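Local coordinates for protein berberine bridge enzyme-like 28 (PDB 5D79) that binds FAD as a secreted plant flavoprotein oxidoreductase of the berberine bridge enzyme-like family and takes part in adaptation to salt stress, at residues 145-150 and 177-182; 201-206 and 241-246; 367-372 and 468-473; 405-410 and 418-423. All coordinates share one frame; numbering follows the deposited sequence.

Interaction 1 (145-150 and 177-182). With FAD (flavin-adenine dinucleotide), chain E; PO4 (phosphate ion), chain D.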
# COMPACT_ATOMS: atom_id res chain seq x y z
N GLY A 145 13.14 -11.66 11.08
CA GLY A 145 13.11 -10.55 12.00
C GLY A 145 11.70 -10.30 12.45
O GLY A 145 10.76 -10.58 11.73
N TRP A 146 11.54 -9.77 13.65
CA TRP A 146 10.22 -9.33 14.05
C TRP A 146 10.10 -7.83 13.80
O TRP A 146 11.03 -7.06 14.06
CB TRP A 146 9.94 -9.68 15.50
CG TRP A 146 9.51 -11.10 15.67
CD1 TRP A 146 10.31 -12.18 15.93
CD2 TRP A 146 8.17 -11.60 15.59
NE1 TRP A 146 9.55 -13.33 16.02
CE2 TRP A 146 8.23 -13.00 15.82
CE3 TRP A 146 6.93 -11.01 15.35
CZ2 TRP A 146 7.09 -13.81 15.80
CZ3 TRP A 146 5.79 -11.81 15.34
CH2 TRP A 146 5.88 -13.20 15.57
N VAL A 147 8.96 -7.42 13.26
CA VAL A 147 8.75 -6.02 12.94
C VAL A 147 7.43 -5.55 13.50
O VAL A 147 6.37 -5.92 12.99
CB VAL A 147 8.77 -5.77 11.42
CG1 VAL A 147 8.90 -4.26 11.13
CG2 VAL A 147 9.89 -6.57 10.76
N GLN A 148 7.49 -4.74 14.56
CA GLN A 148 6.29 -4.16 15.15
C GLN A 148 5.59 -3.25 14.14
O GLN A 148 6.23 -2.50 13.41
CB GLN A 148 6.62 -3.38 16.41
CG GLN A 148 7.20 -4.23 17.52
CD GLN A 148 7.06 -3.57 18.88
OE1 GLN A 148 7.19 -2.37 19.00
NE2 GLN A 148 6.77 -4.37 19.90
N THR A 149 4.27 -3.33 14.13
CA THR A 149 3.45 -2.73 13.07
C THR A 149 3.44 -1.20 13.00
O THR A 149 2.90 -0.62 12.05
CB THR A 149 2.00 -3.22 13.19
OG1 THR A 149 1.60 -3.12 14.56
CG2 THR A 149 1.89 -4.67 12.73
N GLY A 150 4.03 -0.54 13.99
CA GLY A 150 4.12 0.91 13.98
C GLY A 150 5.29 1.39 13.13
O GLY A 150 5.43 2.58 12.88
N VAL A 177 5.52 4.75 4.32
CA VAL A 177 4.38 3.86 4.40
C VAL A 177 4.60 2.84 5.51
O VAL A 177 5.67 2.22 5.61
CB VAL A 177 4.12 3.16 3.06
CG1 VAL A 177 3.02 2.13 3.21
CG2 VAL A 177 3.75 4.19 2.00
N GLY A 178 3.58 2.65 6.35
CA GLY A 178 3.68 1.77 7.49
C GLY A 178 3.58 0.32 7.10
O GLY A 178 2.90 -0.02 6.13
N VAL A 179 4.23 -0.55 7.86
CA VAL A 179 4.15 -1.97 7.58
C VAL A 179 2.78 -2.52 8.03
O VAL A 179 2.31 -3.53 7.51
CB VAL A 179 5.30 -2.75 8.26
CG1 VAL A 179 6.65 -2.30 7.71
CG2 VAL A 179 5.24 -2.59 9.76
N GLY A 180 2.15 -1.84 8.98
CA GLY A 180 0.85 -2.27 9.46
C GLY A 180 -0.19 -2.35 8.36
O GLY A 180 -0.76 -3.41 8.11
N GLY A 181 -0.45 -1.23 7.71
CA GLY A 181 -1.43 -1.19 6.64
C GLY A 181 -0.92 -1.86 5.38
O GLY A 181 -1.66 -2.63 4.75
N GLN A 182 0.33 -1.61 5.02
CA GLN A 182 0.84 -2.10 3.74
C GLN A 182 0.91 -3.63 3.69
O GLN A 182 0.47 -4.25 2.73
CB GLN A 182 2.22 -1.49 3.42
CG GLN A 182 2.75 -1.95 2.05
CD GLN A 182 4.11 -1.38 1.67
OE1 GLN A 182 5.11 -2.08 1.72
NE2 GLN A 182 4.14 -0.12 1.24
PA FAD E . -2.63 3.34 7.59
O1A FAD E . -3.58 4.45 7.20
O2A FAD E . -2.02 3.55 8.96
O5B FAD E . -3.39 1.92 7.48
C5B FAD E . -4.18 1.60 6.35
C4B FAD E . -5.24 0.52 6.65
O4B FAD E . -4.62 -0.55 7.35
C3B FAD E . -6.35 1.07 7.53
O3B FAD E . -7.60 0.50 7.19
C2B FAD E . -5.92 0.64 8.92
O2B FAD E . -7.01 0.48 9.81
C1B FAD E . -5.14 -0.65 8.66
N9A FAD E . -4.06 -0.92 9.63
C8A FAD E . -2.89 -0.22 9.83
N7A FAD E . -2.18 -0.84 10.81
C5A FAD E . -2.87 -1.93 11.23
C6A FAD E . -2.63 -2.91 12.19
N6A FAD E . -1.43 -3.04 12.75
N1A FAD E . -3.56 -3.91 12.39
C2A FAD E . -4.71 -3.95 11.64
N3A FAD E . -4.95 -2.97 10.69
C4A FAD E . -4.05 -1.98 10.49
N1 FAD E . 1.30 0.43 -1.77
C2 FAD E . 1.97 -0.48 -2.56
O2 FAD E . 1.89 -1.69 -2.34
N3 FAD E . 2.76 -0.02 -3.61
C4 FAD E . 2.88 1.34 -3.88
O4 FAD E . 3.67 1.71 -4.74
C4X FAD E . 2.22 2.25 -3.06
N5 FAD E . 2.42 3.62 -3.21
C5X FAD E . 2.01 4.48 -2.21
C6 FAD E . 2.40 5.81 -2.19
C7 FAD E . 1.97 6.67 -1.18
C7M FAD E . 2.39 8.11 -1.18
C8 FAD E . 1.17 6.18 -0.14
C8M FAD E . 0.67 7.09 0.95
C9 FAD E . 0.77 4.85 -0.16
C9A FAD E . 1.15 4.01 -1.21
N10 FAD E . 0.72 2.69 -1.25
C10 FAD E . 1.45 1.78 -1.99
C1' FAD E . -0.46 2.25 -0.44
C2' FAD E . -0.09 1.75 0.95
O2' FAD E . 0.65 0.56 0.83
C3' FAD E . -1.39 1.53 1.71
O3' FAD E . -2.02 2.78 1.89
C4' FAD E . -1.16 0.94 3.08
O4' FAD E . -2.32 0.28 3.52
C5' FAD E . -0.90 2.06 4.07
O5' FAD E . -0.35 1.50 5.24
P FAD E . -0.08 2.50 6.47
O1P FAD E . 0.22 1.71 7.71
O2P FAD E . 1.03 3.46 6.15
O3P FAD E . -1.48 3.30 6.46
P PO4 D . 7.45 -8.04 18.87
O1 PO4 D . 7.67 -8.22 17.39
O2 PO4 D . 7.69 -9.36 19.56
O3 PO4 D . 8.39 -6.99 19.39
O4 PO4 D . 6.03 -7.58 19.12
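Thr149 and Gly180 meet beside the adenine of FAD. Gly180 lies over one face of the base, its C 3.5 Å above N7A. Thr149 comes from the amino side, with CB 3.5 Å from N6A. Farther back on strand 144-148 the Trp146 ring carries phosphate O2 above one face, displaced toward the rim. That ion was probably taken up from the crystallisation liquor, and Gln148 NE2 makes only weak bonds to it.

Between the segments the backbone link is weak: Gly180 N to Thr149 O spans 3.4 Å and is bent. Val179 adds the apolar part. Its CG2 sits between the backbone N and carbonyl carbon and touches Thr149 CA at 3.8 Å. Val147 CG1 reaches the same methyl at 4.2 Å. Thr149 OG1 is turned to Ile239 O.

Gly178 is the N-cap of helix 179-184. Its N donates to FAD O2P (2.7 Å, 160°), and Gly181 N donates to O1P (3.0 Å). With no side chains on Gly178, Gly180 and Gly181, the cofactor can come right up to the backbone. Two backbone N-H groups at a helix start thus grip one phosphate, and the helix dipole probably helps to balance its negative charge.

Interaction 2 (201-206 and 241-246)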
# COMPACT_ATOMS: atom_id res chain seq x y z
N ASN A 201 5.75 -12.96 2.18
CA ASN A 201 7.04 -13.19 2.84
C ASN A 201 6.98 -12.99 4.35
O ASN A 201 7.93 -12.52 4.98
CB ASN A 201 8.09 -12.28 2.22
CG ASN A 201 8.39 -12.65 0.78
OD1 ASN A 201 9.27 -13.47 0.53
ND2 ASN A 201 7.66 -12.07 -0.16
N ILE A 202 5.86 -13.38 4.92
CA ILE A 202 5.64 -13.28 6.35
C ILE A 202 5.36 -14.67 6.92
O ILE A 202 4.51 -15.40 6.40
CB ILE A 202 4.49 -12.32 6.64
CG1 ILE A 202 4.94 -10.89 6.29
CG2 ILE A 202 4.04 -12.46 8.09
CD1 ILE A 202 3.83 -9.92 6.02
N ILE A 203 6.08 -15.03 7.97
CA ILE A 203 6.08 -16.41 8.44
C ILE A 203 5.47 -16.61 9.83
O ILE A 203 5.30 -17.74 10.28
CB ILE A 203 7.51 -16.97 8.42
CG1 ILE A 203 8.45 -16.02 9.16
CG2 ILE A 203 8.00 -17.16 6.99
CD1 ILE A 203 9.84 -16.59 9.37
N ASP A 204 5.16 -15.51 10.51
CA ASP A 204 4.48 -15.54 11.82
C ASP A 204 4.04 -14.10 12.10
O ASP A 204 4.47 -13.18 11.41
CB ASP A 204 5.40 -16.07 12.94
CG ASP A 204 4.62 -16.49 14.21
OD1 ASP A 204 3.51 -15.98 14.46
OD2 ASP A 204 5.14 -17.33 14.97
N ALA A 205 3.18 -13.92 13.09
CA ALA A 205 2.65 -12.59 13.39
C ALA A 205 1.99 -12.60 14.73
O ALA A 205 1.62 -13.65 15.24
CB ALA A 205 1.66 -12.16 12.32
N LEU A 206 1.85 -11.42 15.32
CA LEU A 206 1.09 -11.28 16.55
C LEU A 206 -0.13 -10.42 16.26
O LEU A 206 0.00 -9.36 15.66
CB LEU A 206 1.93 -10.64 17.67
CG LEU A 206 3.22 -11.32 18.11
CD1 LEU A 206 3.97 -10.42 19.06
CD2 LEU A 206 2.91 -12.64 18.76
N SER A 241 2.62 -7.24 15.38
CA SER A 241 3.96 -7.48 14.88
C SER A 241 3.96 -8.46 13.70
O SER A 241 3.08 -9.31 13.59
CB SER A 241 4.84 -8.00 16.01
OG SER A 241 6.20 -7.82 15.72
N TRP A 242 4.94 -8.30 12.80
CA TRP A 242 5.15 -9.25 11.71
C TRP A 242 6.45 -10.00 11.95
O TRP A 242 7.43 -9.41 12.39
CB TRP A 242 5.26 -8.56 10.34
CG TRP A 242 4.11 -7.73 9.89
CD1 TRP A 242 4.11 -6.38 9.70
CD2 TRP A 242 2.81 -8.19 9.52
NE1 TRP A 242 2.87 -5.96 9.26
CE2 TRP A 242 2.06 -7.05 9.14
CE3 TRP A 242 2.19 -9.45 9.49
CZ2 TRP A 242 0.73 -7.14 8.72
CZ3 TRP A 242 0.87 -9.53 9.08
CH2 TRP A 242 0.15 -8.38 8.71
N LYS A 243 6.46 -11.30 11.65
CA LYS A 243 7.74 -12.01 11.55
C LYS A 243 8.07 -12.18 10.08
O LYS A 243 7.43 -12.96 9.38
CB LYS A 243 7.73 -13.36 12.26
CG LYS A 243 9.14 -13.95 12.40
CD LYS A 243 9.17 -15.21 13.25
CE LYS A 243 10.57 -15.81 13.26
NZ LYS A 243 10.76 -16.78 14.38
N VAL A 244 9.06 -11.42 9.61
CA VAL A 244 9.41 -11.40 8.20
C VAL A 244 10.47 -12.45 7.84
O VAL A 244 11.27 -12.88 8.67
CB VAL A 244 9.91 -10.00 7.75
CG1 VAL A 244 8.84 -8.95 7.98
CG2 VAL A 244 11.19 -9.61 8.47
N LYS A 245 10.43 -12.87 6.58
CA LYS A 245 11.49 -13.68 6.01
C LYS A 245 12.33 -12.79 5.10
O LYS A 245 11.83 -12.22 4.13
CB LYS A 245 10.90 -14.87 5.23
CG LYS A 245 11.91 -15.91 4.83
CD LYS A 245 12.60 -16.46 6.06
CE LYS A 245 13.97 -17.01 5.72
NZ LYS A 245 14.61 -17.60 6.92
N LEU A 246 13.61 -12.65 5.41
CA LEU A 246 14.52 -11.83 4.61
C LEU A 246 14.98 -12.58 3.36
O LEU A 246 15.24 -13.78 3.41
CB LEU A 246 15.72 -11.38 5.44
CG LEU A 246 15.39 -10.56 6.70
CD1 LEU A 246 16.65 -10.19 7.49
CD2 LEU A 246 14.56 -9.31 6.38
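Ile202 lays its CD1 over one face of the Trp242 indole, offset toward the rim. The methyl is 4.2 Å from the centroid of the six-membered ring, a CH-pi contact. The second branch, CG2, is anti to the backbone N (chi1 of CG1 -69°), and this brings it to Trp242 CE3 at 3.8 Å. Ala205 CB reaches the same CE3 at an oblique angle. Beyond the two strands, Trp242 NE1 bonds to Val179 O of helix 179-184, and its ring meets that of Phe183.

The other face of the sheet carries Asp204, Leu206, Ser241 and Lys243. Lys243 is extended all the way. Its CB packs on Asp204 CB at 3.6 Å, and its CG meets Ile203 CG1 at 3.9 Å. The charged ends do not pair: Asp204 OD2 and Lys243 NZ are 5.7 Å apart, and Asp204 OD1 accepts from Arg217 N.

The strands run antiparallel, at 166°. Lys243 stands opposite both Ile203 and Asp204. Its O accepts from Ile203 N (2.8 Å, 172°), and its N donates to Asp204 O (2.7 Å), with the donor above the carbonyl plane. Lys245 N to Asn201 O and Leu206 N to Ser241 O continue the ladder on either side. The extra residue, Ile203, is a beta bulge. It interrupts the regular pairing of strand 202-208 with strand 238-248, in the antiparallel sheet of the PCMH-type FAD-binding domain.

Interaction 3 (367-372 and 468-473). With FAD (flavin-adenine dinucleotide), chain E.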
# COMPACT_ATOMS: atom_id res chain seq x y z
N GLY A 367 -6.35 8.39 -5.85
CA GLY A 367 -5.84 7.28 -6.64
C GLY A 367 -6.88 6.20 -6.90
O GLY A 367 -7.75 5.94 -6.06
N LYS A 368 -6.78 5.60 -8.08
CA LYS A 368 -7.58 4.44 -8.48
C LYS A 368 -6.64 3.49 -9.21
O LYS A 368 -5.58 3.90 -9.66
CB LYS A 368 -8.75 4.84 -9.37
CG LYS A 368 -9.62 5.98 -8.80
CD LYS A 368 -10.72 6.42 -9.77
CE LYS A 368 -11.89 5.44 -9.80
NZ LYS A 368 -12.82 5.63 -8.66
N ASP A 369 -6.99 2.21 -9.33
CA ASP A 369 -6.13 1.34 -10.10
C ASP A 369 -6.89 0.22 -10.82
O ASP A 369 -8.10 0.06 -10.64
CB ASP A 369 -5.00 0.80 -9.21
CG ASP A 369 -5.37 -0.47 -8.45
OD1 ASP A 369 -6.52 -0.64 -8.01
OD2 ASP A 369 -4.46 -1.31 -8.28
N ASP A 370 -6.16 -0.50 -11.66
CA ASP A 370 -6.70 -1.52 -12.55
C ASP A 370 -5.67 -2.63 -12.77
O ASP A 370 -4.47 -2.46 -12.54
CB ASP A 370 -7.07 -0.93 -13.91
CG ASP A 370 -8.48 -0.43 -13.97
OD1 ASP A 370 -9.39 -1.14 -13.52
OD2 ASP A 370 -8.68 0.68 -14.51
N PHE A 371 -6.16 -3.75 -13.28
CA PHE A 371 -5.29 -4.81 -13.73
C PHE A 371 -5.56 -5.04 -15.21
O PHE A 371 -6.71 -5.12 -15.63
CB PHE A 371 -5.51 -6.07 -12.89
CG PHE A 371 -5.02 -5.93 -11.49
CD1 PHE A 371 -5.84 -5.38 -10.51
CD2 PHE A 371 -3.72 -6.28 -11.15
CE1 PHE A 371 -5.38 -5.20 -9.21
CE2 PHE A 371 -3.25 -6.11 -9.85
CZ PHE A 371 -4.08 -5.56 -8.88
N VAL A 372 -4.49 -5.10 -15.99
CA VAL A 372 -4.57 -5.35 -17.42
C VAL A 372 -4.19 -6.79 -17.68
O VAL A 372 -3.16 -7.26 -17.22
CB VAL A 372 -3.66 -4.39 -18.22
CG1 VAL A 372 -3.60 -4.78 -19.70
CG2 VAL A 372 -4.14 -2.94 -18.05
N GLY A 468 -10.86 -5.90 -11.35
CA GLY A 468 -9.93 -6.00 -10.23
C GLY A 468 -9.41 -4.69 -9.67
O GLY A 468 -9.17 -3.73 -10.40
N ALA A 469 -9.24 -4.66 -8.35
CA ALA A 469 -8.72 -3.50 -7.62
C ALA A 469 -7.75 -3.92 -6.50
O ALA A 469 -7.91 -4.98 -5.87
CB ALA A 469 -9.88 -2.67 -7.05
N TYR A 470 -6.73 -3.10 -6.25
CA TYR A 470 -5.76 -3.34 -5.18
C TYR A 470 -6.18 -2.69 -3.84
O TYR A 470 -6.33 -1.46 -3.75
CB TYR A 470 -4.39 -2.81 -5.63
CG TYR A 470 -3.23 -3.05 -4.68
CD1 TYR A 470 -3.17 -4.17 -3.85
CD2 TYR A 470 -2.18 -2.13 -4.61
CE1 TYR A 470 -2.10 -4.37 -2.99
CE2 TYR A 470 -1.13 -2.31 -3.75
CZ TYR A 470 -1.09 -3.43 -2.95
OH TYR A 470 -0.02 -3.58 -2.11
N VAL A 471 -6.37 -3.52 -2.80
CA VAL A 471 -6.95 -3.07 -1.53
C VAL A 471 -6.07 -2.06 -0.79
O VAL A 471 -6.57 -1.29 0.03
CB VAL A 471 -7.28 -4.27 -0.58
CG1 VAL A 471 -6.06 -4.74 0.22
CG2 VAL A 471 -8.42 -3.90 0.37
N ASN A 472 -4.78 -2.06 -1.11
CA ASN A 472 -3.88 -1.05 -0.55
C ASN A 472 -4.08 0.31 -1.21
O ASN A 472 -3.62 1.33 -0.70
CB ASN A 472 -2.41 -1.49 -0.67
CG ASN A 472 -1.91 -2.21 0.58
OD1 ASN A 472 -2.49 -2.08 1.65
ND2 ASN A 472 -0.83 -2.95 0.44
N PHE A 473 -4.78 0.34 -2.34
CA PHE A 473 -5.25 1.60 -2.91
C PHE A 473 -6.76 1.73 -2.64
O PHE A 473 -7.56 1.62 -3.57
CB PHE A 473 -4.96 1.70 -4.42
CG PHE A 473 -3.48 1.66 -4.79
CD1 PHE A 473 -2.52 2.22 -3.95
CD2 PHE A 473 -3.06 1.07 -5.98
CE1 PHE A 473 -1.16 2.18 -4.29
CE2 PHE A 473 -1.71 1.02 -6.32
CZ PHE A 473 -0.76 1.58 -5.48
PA FAD E . -2.63 3.34 7.59
O1A FAD E . -3.58 4.45 7.20
O2A FAD E . -2.02 3.55 8.96
O5B FAD E . -3.39 1.92 7.48
C5B FAD E . -4.18 1.60 6.35
C4B FAD E . -5.24 0.52 6.65
O4B FAD E . -4.62 -0.55 7.35
C3B FAD E . -6.35 1.07 7.53
O3B FAD E . -7.60 0.50 7.19
C2B FAD E . -5.92 0.64 8.92
O2B FAD E . -7.01 0.48 9.81
C1B FAD E . -5.14 -0.65 8.66
N9A FAD E . -4.06 -0.92 9.63
C8A FAD E . -2.89 -0.22 9.83
N7A FAD E . -2.18 -0.84 10.81
C5A FAD E . -2.87 -1.93 11.23
C6A FAD E . -2.63 -2.91 12.19
N6A FAD E . -1.43 -3.04 12.75
N1A FAD E . -3.56 -3.91 12.39
C2A FAD E . -4.71 -3.95 11.64
N3A FAD E . -4.95 -2.97 10.69
C4A FAD E . -4.05 -1.98 10.49
N1 FAD E . 1.30 0.43 -1.77
C2 FAD E . 1.97 -0.48 -2.56
O2 FAD E . 1.89 -1.69 -2.34
N3 FAD E . 2.76 -0.02 -3.61
C4 FAD E . 2.88 1.34 -3.88
O4 FAD E . 3.67 1.71 -4.74
C4X FAD E . 2.22 2.25 -3.06
N5 FAD E . 2.42 3.62 -3.21
C5X FAD E . 2.01 4.48 -2.21
C6 FAD E . 2.40 5.81 -2.19
C7 FAD E . 1.97 6.67 -1.18
C7M FAD E . 2.39 8.11 -1.18
C8 FAD E . 1.17 6.18 -0.14
C8M FAD E . 0.67 7.09 0.95
C9 FAD E . 0.77 4.85 -0.16
C9A FAD E . 1.15 4.01 -1.21
N10 FAD E . 0.72 2.69 -1.25
C10 FAD E . 1.45 1.78 -1.99
C1' FAD E . -0.46 2.25 -0.44
C2' FAD E . -0.09 1.75 0.95
O2' FAD E . 0.65 0.56 0.83
C3' FAD E . -1.39 1.53 1.71
O3' FAD E . -2.02 2.78 1.89
C4' FAD E . -1.16 0.94 3.08
O4' FAD E . -2.32 0.28 3.52
C5' FAD E . -0.90 2.06 4.07
O5' FAD E . -0.35 1.50 5.24
P FAD E . -0.08 2.50 6.47
O1P FAD E . 0.22 1.71 7.71
O2P FAD E . 1.03 3.46 6.15
O3P FAD E . -1.48 3.30 6.46
O HOH W 1 -8.17 0.38 -6.08
O HOH W 2 -9.10 -3.75 -13.23
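Asp369 and Tyr470 form a buried polar contact between strand 363-372, at the edge of the seven-stranded sheet, and the loop 468-473 that lines the flavin. Tyr470 N donates to Asp369 OD1 on its syn lone pair, at 3.0 Å and 177°. The carboxylate gets there because its CG lies between the backbone N and the carbonyl carbon (chi1 87°). OD2 presses on Tyr470 CB at 3.0 Å, a tight fit. It also points at the edge of the Phe473 ring, 3.6 Å from CD2, with the two planes nearly perpendicular. A water ties OD1 to Phe473 O. Farther along, the edge of the Phe371 ring meets the backbone of 468-470, with CD1 3.7 Å from Gly468 O. A second water joins Asp370 OD1, Phe371 N and Gly468 O.

Residues Tyr470 to Phe473 form a type I turn. Tyr470 OH donates to FAD O2 at 2.7 Å and accepts from Asn472 ND2. Asn472 OD1 takes the ribityl O4' hydroxyl. Phe473 CE1 lies 3.5 Å from flavin C10. Asp369, in the second shell, probably helps position the loop. The tyrosine bond at O2 would probably help to stabilise negative charge on the N1-C2=O side of a reduced flavin.

Interaction 4 (405-410 and 418-423)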
# COMPACT_ATOMS: atom_id res chain seq x y z
N GLY A 405 6.48 -13.29 -13.51
CA GLY A 405 7.45 -13.80 -12.56
C GLY A 405 6.78 -14.50 -11.38
O GLY A 405 5.85 -15.28 -11.56
N LYS A 406 7.23 -14.20 -10.17
CA LYS A 406 6.69 -14.86 -8.98
C LYS A 406 5.19 -14.58 -8.87
O LYS A 406 4.42 -15.39 -8.32
CB LYS A 406 7.43 -14.41 -7.72
CG LYS A 406 7.10 -15.23 -6.47
CD LYS A 406 7.93 -16.52 -6.39
CE LYS A 406 7.43 -17.43 -5.27
NZ LYS A 406 8.44 -18.44 -4.84
N MET A 407 4.77 -13.44 -9.43
CA MET A 407 3.37 -13.02 -9.33
C MET A 407 2.43 -13.90 -10.13
O MET A 407 1.26 -14.00 -9.80
CB MET A 407 3.21 -11.56 -9.75
CG MET A 407 3.89 -10.57 -8.78
SD MET A 407 3.24 -10.65 -7.09
CE MET A 407 1.63 -9.89 -7.30
N SER A 408 2.91 -14.57 -11.18
CA SER A 408 2.05 -15.48 -11.92
C SER A 408 2.38 -16.92 -11.53
O SER A 408 1.61 -17.85 -11.77
CB SER A 408 2.19 -15.25 -13.44
OG SER A 408 3.50 -15.51 -13.90
N GLU A 409 3.53 -17.07 -10.88
CA GLU A 409 3.93 -18.36 -10.35
C GLU A 409 2.99 -18.76 -9.21
O GLU A 409 2.47 -19.87 -9.19
CB GLU A 409 5.37 -18.31 -9.86
CG GLU A 409 5.81 -19.55 -9.14
CD GLU A 409 7.31 -19.68 -9.08
OE1 GLU A 409 7.80 -20.46 -8.23
OE2 GLU A 409 8.00 -19.00 -9.88
N MET A 410 2.79 -17.83 -8.28
CA MET A 410 1.86 -18.03 -7.17
C MET A 410 0.41 -18.11 -7.65
O MET A 410 0.02 -17.40 -8.58
CB MET A 410 1.99 -16.90 -6.16
CG MET A 410 3.29 -16.93 -5.38
SD MET A 410 3.28 -15.63 -4.14
CE MET A 410 2.17 -16.32 -2.91
N PRO A 418 -5.55 -11.54 -4.85
CA PRO A 418 -5.99 -12.49 -5.87
C PRO A 418 -5.33 -12.33 -7.24
O PRO A 418 -5.48 -13.21 -8.09
CB PRO A 418 -7.48 -12.18 -5.98
CG PRO A 418 -7.51 -10.70 -5.85
CD PRO A 418 -6.48 -10.39 -4.77
N HIS A 419 -4.65 -11.22 -7.47
CA HIS A 419 -4.24 -10.84 -8.82
C HIS A 419 -2.91 -11.44 -9.21
O HIS A 419 -1.87 -10.79 -9.14
CB HIS A 419 -4.19 -9.32 -8.93
CG HIS A 419 -5.37 -8.65 -8.31
ND1 HIS A 419 -6.59 -8.58 -8.93
CD2 HIS A 419 -5.52 -8.07 -7.10
CE1 HIS A 419 -7.45 -7.96 -8.14
NE2 HIS A 419 -6.82 -7.64 -7.02
N ARG A 420 -2.95 -12.69 -9.65
CA ARG A 420 -1.73 -13.42 -9.97
C ARG A 420 -1.69 -13.73 -11.47
O ARG A 420 -1.83 -12.82 -12.27
CB ARG A 420 -1.64 -14.69 -9.11
CG ARG A 420 -1.80 -14.44 -7.60
CD ARG A 420 -0.71 -13.56 -6.97
NE ARG A 420 -0.82 -13.57 -5.51
CZ ARG A 420 0.15 -13.23 -4.66
NH1 ARG A 420 1.35 -12.83 -5.10
NH2 ARG A 420 -0.07 -13.30 -3.36
N GLY A 421 -1.51 -15.00 -11.83
CA GLY A 421 -1.46 -15.39 -13.23
C GLY A 421 -2.62 -14.86 -14.04
O GLY A 421 -3.76 -14.80 -13.56
N GLY A 422 -2.33 -14.45 -15.27
CA GLY A 422 -3.34 -13.85 -16.13
C GLY A 422 -3.34 -12.33 -16.10
O GLY A 422 -4.00 -11.68 -16.91
N ASN A 423 -2.61 -11.76 -15.15
CA ASN A 423 -2.45 -10.32 -15.08
C ASN A 423 -1.08 -9.96 -15.57
O ASN A 423 -0.08 -10.39 -15.00
CB ASN A 423 -2.66 -9.80 -13.66
CG ASN A 423 -4.01 -10.15 -13.11
OD1 ASN A 423 -5.02 -9.57 -13.50
ND2 ASN A 423 -4.04 -11.13 -12.21
O HOH W 3 -0.88 -17.58 -10.90
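Met407 is where the short helix 406-409 first reaches the loop 418-423. Its chain is folded back at chi2 and chi3, and SD comes within 3.5 Å of Arg420 NH1 from an oblique direction. Its CE lies alongside the same nitrogen. The backbone is as close: Met407 O faces Arg420 CA and CB, each at 3.1 Å.

Ser408 stands at the nearest backbone approach, with its CA 3.7 Å from that of Gly421. Its CB rests on Gly421 CA, and this side of the contact is exposed. Gly421 and Gly422 are the central residues of a type II turn from Arg420 to Asn423, with Gly422 at positive phi (96°). Arg420 O takes Asn423 N and also Asn423 ND2, the latter at 2.8 Å from above the carbonyl plane. The turn leads into strand 425-434 of the seven-stranded sheet, and the contact folds the end of this connection back on the helix. A water links Ser408 O and Met410 O to Gly421 N, which spans the gap without a direct hydrogen bond.

Met410 has just left the helix. It runs side by side with Arg420, and its SD lies over one face of the guanidinium, 3.5 Å from NH1. Met410 O touches Arg420 CB at 3.2 Å. Arg420 NH1 also has a salt bridge to Asp200.

Interactions 1 and 3 are buried and both touch FAD, at different parts: mainly backbone N-H on a phosphate, beside the adenine, in interaction 1; a hydroxyl, an amide and a ring on the flavin and ribityl chain in interaction 3. Asn472 ND2 joins them by a bond to Gln182 O. Interactions 1 and 2 share a sheet, since 144-148 and 238-248 are neighbouring strands; Val147 N bonds to Trp242 O. Interaction 2 is partly buried and rests on a backbone ladder broken by a bulge. Interaction 4 lies nearer the surface, relies on sulfur and water contacts, and falls within the chain between 372 and 468. His419 connects it to interaction 3 by stacking on Phe371.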